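Local coordinates for cytoplasmic Protein STM1381 (Salmonella enterica subsp. enterica serovar Typhimurium, PDB 3SOZ), which is of unknown function but is a putative member of the class I glutamine amidotransferase-like family, at residues His55-Gln58 with Thr59-Gln63; Leu86-Arg89 with Thr90-Met94. One frame throughout, in Å; residues are numbered along the deposited sequence.

Interaction 1: residues His55-Gln58 with Thr59-Gln63; sequences HIVQ and TRFPQ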
loop_
_atom_site.group_PDB
_atom_site.type_symbol
_atom_site.label_atom_id
_atom_site.label_comp_id
_atom_site.label_asym_id
_atom_site.label_seq_id
_atom_site.Cartn_x
_atom_site.Cartn_y
_atom_site.Cartn_z
ATOM N N HIS A 55 -4.287 -18.985 -12.061
ATOM C CA HIS A 55 -4.752 -19.258 -13.444
ATOM C C HIS A 55 -5.651 -20.452 -13.443
ATOM O O HIS A 55 -6.809 -20.336 -13.847
ATOM C CB HIS A 55 -3.677 -19.515 -14.515
ATOM C CG HIS A 55 -4.271 -19.822 -15.868
ATOM N ND1 HIS A 55 -5.374 -19.143 -16.377
ATOM C CD2 HIS A 55 -3.928 -20.736 -16.818
ATOM C CE1 HIS A 55 -5.684 -19.630 -17.570
ATOM N NE2 HIS A 55 -4.821 -20.595 -17.865
ATOM N N ILE A 56 -5.154 -21.612 -13.013
ATOM C CA ILE A 56 -6.137 -22.656 -12.736
ATOM C C ILE A 56 -7.006 -22.206 -11.578
ATOM O O ILE A 56 -8.219 -22.280 -11.668
ATOM C CB ILE A 56 -5.589 -24.095 -12.649
ATOM C CG1 ILE A 56 -5.214 -24.579 -14.072
ATOM C CG2 ILE A 56 -6.656 -25.030 -12.022
ATOM C CD1 ILE A 56 -4.453 -25.969 -14.129
ATOM N N VAL A 57 -6.395 -21.655 -10.540
ATOM C CA VAL A 57 -7.158 -20.958 -9.508
ATOM C C VAL A 57 -8.074 -19.883 -10.075
ATOM O O VAL A 57 -9.187 -19.723 -9.593
ATOM C CB VAL A 57 -6.285 -20.250 -8.509
ATOM C CG1 VAL A 57 -7.154 -19.741 -7.370
ATOM C CG2 VAL A 57 -5.147 -21.148 -8.001
ATOM N N GLN A 58 -7.615 -19.163 -11.099
ATOM C CA GLN A 58 -8.320 -17.981 -11.563
ATOM C C GLN A 58 -9.545 -18.283 -12.441
ATOM O O GLN A 58 -10.476 -17.446 -12.545
ATOM C CB GLN A 58 -7.367 -17.093 -12.331
ATOM C CG GLN A 58 -6.482 -16.276 -11.466
ATOM C CD GLN A 58 -5.639 -15.311 -12.270
ATOM O OE1 GLN A 58 -4.869 -15.717 -13.157
ATOM N NE2 GLN A 58 -5.759 -14.029 -11.955
ATOM N N THR A 59 -9.503 -19.457 -13.080
ATOM C CA THR A 59 -10.521 -19.928 -14.029
ATOM C C THR A 59 -11.347 -21.163 -13.537
ATOM O O THR A 59 -12.559 -21.114 -13.589
ATOM C CB THR A 59 -9.886 -20.282 -15.397
ATOM O OG1 THR A 59 -8.937 -21.331 -15.202
ATOM C CG2 THR A 59 -9.189 -19.060 -16.056
ATOM N N ARG A 60 -10.684 -22.241 -13.081
ATOM C CA ARG A 60 -11.318 -23.546 -12.756
ATOM C C ARG A 60 -11.258 -23.908 -11.267
ATOM O O ARG A 60 -11.067 -25.079 -10.928
ATOM C CB ARG A 60 -10.601 -24.714 -13.472
ATOM C CG ARG A 60 -10.679 -24.870 -15.001
ATOM C CD ARG A 60 -9.897 -26.177 -15.370
ATOM N NE ARG A 60 -9.490 -26.368 -16.786
ATOM C CZ ARG A 60 -9.787 -27.442 -17.553
ATOM N NH1 ARG A 60 -10.527 -28.457 -17.076
ATOM N NH2 ARG A 60 -9.349 -27.511 -18.816
ATOM N N PHE A 61 -11.383 -22.947 -10.357
ATOM C CA PHE A 61 -11.194 -23.301 -8.937
ATOM C C PHE A 61 -12.365 -24.081 -8.327
ATOM O O PHE A 61 -13.486 -23.593 -8.369
ATOM C CB PHE A 61 -10.864 -22.104 -8.040
ATOM C CG PHE A 61 -10.454 -22.518 -6.655
ATOM C CD1 PHE A 61 -9.191 -23.050 -6.418
ATOM C CD2 PHE A 61 -11.332 -22.435 -5.605
ATOM C CE1 PHE A 61 -8.817 -23.477 -5.148
ATOM C CE2 PHE A 61 -10.954 -22.850 -4.299
ATOM C CZ PHE A 61 -9.701 -23.376 -4.083
ATOM N N PRO A 62 -12.092 -25.274 -7.738
ATOM C CA PRO A 62 -13.078 -26.125 -7.057
ATOM C C PRO A 62 -14.106 -25.315 -6.290
ATOM O O PRO A 62 -13.742 -24.423 -5.537
ATOM C CB PRO A 62 -12.228 -26.953 -6.084
ATOM C CG PRO A 62 -10.770 -26.783 -6.545
ATOM C CD PRO A 62 -10.789 -25.962 -7.818
ATOM N N GLN A 63 -15.383 -25.614 -6.496
ATOM C CA GLN A 63 -16.422 -24.844 -5.846
ATOM C C GLN A 63 -17.250 -25.664 -4.845
ATOM O O GLN A 63 -18.180 -25.146 -4.224
ATOM C CB GLN A 63 -17.319 -24.176 -6.891
ATOM C CG GLN A 63 -16.630 -23.142 -7.802
ATOM C CD GLN A 63 -17.549 -22.648 -8.924
ATOM O OE1 GLN A 63 -18.447 -23.368 -9.372
ATOM N NE2 GLN A 63 -17.320 -21.420 -9.383
#
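The carbonyl oxygen of His55 is gripped twice by one residue, Thr59, which gives it both its hydroxyl and its backbone N-H. Thr59 OG1 lies 2.7 Å from His55 O, tilted only slightly from the carbonyl plane. Thr59 N reaches His55 O at 2.9 Å from above that plane, in a bond clearly bent at the hydrogen. The hydroxyl can turn back in this way because OG1 sits between the backbone N and the carbonyl carbon of its own residue (chi1 61°), a rotamer from which it can reach the carbonyl four residues earlier. The methyl CG2 of Thr59 meets the imidazole of His55 obliquely, 3.8 Å from His55 ND1. One residue further on, Arg60 N bonds to Ile56 O at 2.8 Å, and Thr59 N adds a weak bond to the same oxygen. Together these bonds make a single helical turn, begun by His55 at the N-cap position and ended where Arg60 leaves helical geometry. Beyond it, Phe61 folds back beside Val57, the two side chains pointing the same way with Val57 CG1 4.0 Å from Phe61 CD1, and the ring of Pro62 covers one face of the phenyl group. His55 and Arg60 are exposed, whereas the Val57 and Phe61 pair is buried. The short helix 56-59 follows strand 48-53, an outer parallel neighbour of strand 5-10; its Val57 packs on Thr83 and Phe84 of helix 81-85, and Phe61 on Ala100 and Ile104 of helix 100-109.

Interaction 2: residues Leu86-Arg89 with Thr90-Met94; sequences LQNR and TFYNM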
loop_
_atom_site.group_PDB
_atom_site.type_symbol
_atom_site.label_atom_id
_atom_site.label_comp_id
_atom_site.label_asym_id
_atom_site.label_seq_id
_atom_site.Cartn_x
_atom_site.Cartn_y
_atom_site.Cartn_z
ATOM N N LEU A 86 -10.800 -12.956 -6.188
ATOM C CA LEU A 86 -11.184 -12.285 -7.438
ATOM C C LEU A 86 -10.860 -13.129 -8.673
ATOM O O LEU A 86 -10.000 -12.754 -9.490
ATOM C CB LEU A 86 -10.544 -10.900 -7.520
ATOM C CG LEU A 86 -10.900 -10.072 -6.279
ATOM C CD1 LEU A 86 -10.064 -8.797 -6.227
ATOM C CD2 LEU A 86 -12.365 -9.710 -6.227
ATOM N N GLN A 87 -11.541 -14.268 -8.801
ATOM C CA GLN A 87 -11.345 -15.172 -9.932
ATOM C C GLN A 87 -11.922 -14.485 -11.163
ATOM O O GLN A 87 -12.634 -13.468 -11.033
ATOM C CB GLN A 87 -12.022 -16.509 -9.656
ATOM C CG GLN A 87 -11.391 -17.335 -8.536
ATOM C CD GLN A 87 -12.288 -18.476 -8.042
ATOM O OE1 GLN A 87 -12.517 -18.608 -6.852
ATOM N NE2 GLN A 87 -12.770 -19.312 -8.957
ATOM N N ASN A 88 -11.616 -14.997 -12.350
ATOM C CA ASN A 88 -11.966 -14.244 -13.550
ATOM C C ASN A 88 -13.469 -13.998 -13.673
ATOM O O ASN A 88 -13.901 -12.918 -14.060
ATOM C CB ASN A 88 -11.459 -14.926 -14.795
ATOM C CG ASN A 88 -9.949 -15.052 -14.854
ATOM O OD1 ASN A 88 -9.439 -15.771 -15.714
ATOM N ND2 ASN A 88 -9.220 -14.362 -13.972
ATOM N N ARG A 89 -14.255 -15.005 -13.280
ATOM C CA ARG A 89 -15.692 -14.978 -13.375
ATOM C C ARG A 89 -16.298 -13.994 -12.412
ATOM O O ARG A 89 -17.339 -13.455 -12.700
ATOM C CB ARG A 89 -16.302 -16.374 -13.177
ATOM C CG ARG A 89 -16.061 -17.368 -14.343
ATOM C CD ARG A 89 -17.151 -18.432 -14.440
ATOM N NE ARG A 89 -16.652 -19.614 -15.164
ATOM C CZ ARG A 89 -17.354 -20.394 -16.001
ATOM N NH1 ARG A 89 -18.635 -20.135 -16.276
ATOM N NH2 ARG A 89 -16.754 -21.444 -16.573
ATOM N N THR A 90 -15.660 -13.737 -11.281
ATOM C CA THR A 90 -16.153 -12.706 -10.353
ATOM C C THR A 90 -15.765 -11.365 -10.852
ATOM O O THR A 90 -16.597 -10.483 -11.009
ATOM C CB THR A 90 -15.540 -12.823 -8.961
ATOM O OG1 THR A 90 -15.893 -14.080 -8.375
ATOM C CG2 THR A 90 -16.036 -11.723 -8.061
ATOM N N PHE A 91 -14.474 -11.211 -11.096
ATOM C CA PHE A 91 -13.928 -9.904 -11.437
ATOM C C PHE A 91 -14.341 -9.352 -12.840
ATOM O O PHE A 91 -14.603 -8.169 -12.979
ATOM C CB PHE A 91 -12.397 -9.886 -11.215
ATOM C CG PHE A 91 -11.814 -8.496 -11.150
ATOM C CD1 PHE A 91 -12.096 -7.654 -10.082
ATOM C CD2 PHE A 91 -11.005 -8.021 -12.157
ATOM C CE1 PHE A 91 -11.563 -6.343 -10.044
ATOM C CE2 PHE A 91 -10.492 -6.727 -12.115
ATOM C CZ PHE A 91 -10.773 -5.897 -11.059
ATOM N N TYR A 92 -14.394 -10.202 -13.855
ATOM C CA TYR A 92 -14.652 -9.731 -15.211
ATOM C C TYR A 92 -16.052 -10.081 -15.719
ATOM O O TYR A 92 -16.612 -9.345 -16.537
ATOM C CB TYR A 92 -13.634 -10.329 -16.173
ATOM C CG TYR A 92 -12.237 -10.010 -15.784
ATOM C CD1 TYR A 92 -11.712 -8.735 -16.016
ATOM C CD2 TYR A 92 -11.430 -10.965 -15.155
ATOM C CE1 TYR A 92 -10.415 -8.427 -15.646
ATOM C CE2 TYR A 92 -10.142 -10.662 -14.783
ATOM C CZ TYR A 92 -9.632 -9.389 -15.034
ATOM O OH TYR A 92 -8.341 -9.071 -14.683
ATOM N N ASN A 93 -16.581 -11.222 -15.256
ATOM C CA ASN A 93 -17.885 -11.725 -15.712
ATOM C C ASN A 93 -19.080 -11.346 -14.862
ATOM O O ASN A 93 -20.184 -11.365 -15.345
ATOM C CB ASN A 93 -17.847 -13.227 -16.026
ATOM C CG ASN A 93 -16.968 -13.537 -17.239
ATOM O OD1 ASN A 93 -16.760 -12.670 -18.099
ATOM N ND2 ASN A 93 -16.425 -14.761 -17.302
HETATM N N MSE A 94 -18.872 -10.979 -13.612
HETATM C CA MSE A 94 -19.993 -10.534 -12.800
HETATM C C MSE A 94 -20.879 -11.710 -12.352
HETATM O O MSE A 94 -22.007 -11.531 -11.902
HETATM C CB MSE A 94 -20.779 -9.455 -13.569
HETATM C CG MSE A 94 -20.240 -8.021 -13.322
HETATM SE SE MSE A 94 -21.075 -7.273 -11.635
HETATM C CE MSE A 94 -22.550 -6.236 -12.479
#
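Asn88 and Tyr92 meet across a single helical turn, residues 88-91, with Gln87 at its N-cap position and Met94, a selenomethionine of positive phi, beyond its end. Two carbonyls take up most of the backbone donors. Gln87 O receives Phe91 N at 2.9 Å in a bond that is almost straight (176° at the hydrogen); Thr90 N makes a weak, bent bond to the same oxygen. Asn88 O accepts Tyr92 N at 2.8 Å and a weak bond from Asn93 N, and Met94 N makes a weak bond to Thr90 O. Asn88 N, at the start of the turn, probably finds its acceptor in Gln58 O, and the backbone of Arg89 is bonded to that of Asp95. The side chains add mainly packing. Tyr92, whose CG lies anti to the carbonyl carbon (chi1 -57°), turns its CD2 edge to the Asn88 backbone, with Asn88 O 3.3 Å from Tyr92 CD2 and near the ring plane. Asn88 ND2 comes 3.9 Å from Tyr92 CE2, the amide and ring planes standing 70° apart. Phe91 CD2 lies above one face of the tyrosine ring, offset toward its rim. Asn93 CB rests on Arg89 O, and Arg89 CG lies 4.0 Å from Asn93 ND2. Phe91 also packs on Tyr120 of the second subunit, as Thr90 does on His223 of that chain, so the turn takes part in a contact between subunits; a bound glycerol lies about 4 Å from the Phe91 side chain. Where the chain enters the turn, Leu86 CB approaches Phe91 CB at 4.3 Å.

How the interactions relate
Interactions 1 and 2 are both single helical turns, and they lie side by side with centres about 11 Å apart. Besides the probable backbone bond between Gln58 and Asn88, the Gln87 side chain joins them by packing against Phe61 and the backbone of Val57. Both are partly buried, but interaction 1 lies nearer the chain centre, its own centre about 17 Å away against 24 Å, and sets an apolar pair against helices of its own chain. Interaction 2 also reaches the second subunit. A threonine hydroxyl reinforces the first turn, whereas in the second the bonds between the two segments are all backbone ones, flanked by aromatic and amide packing.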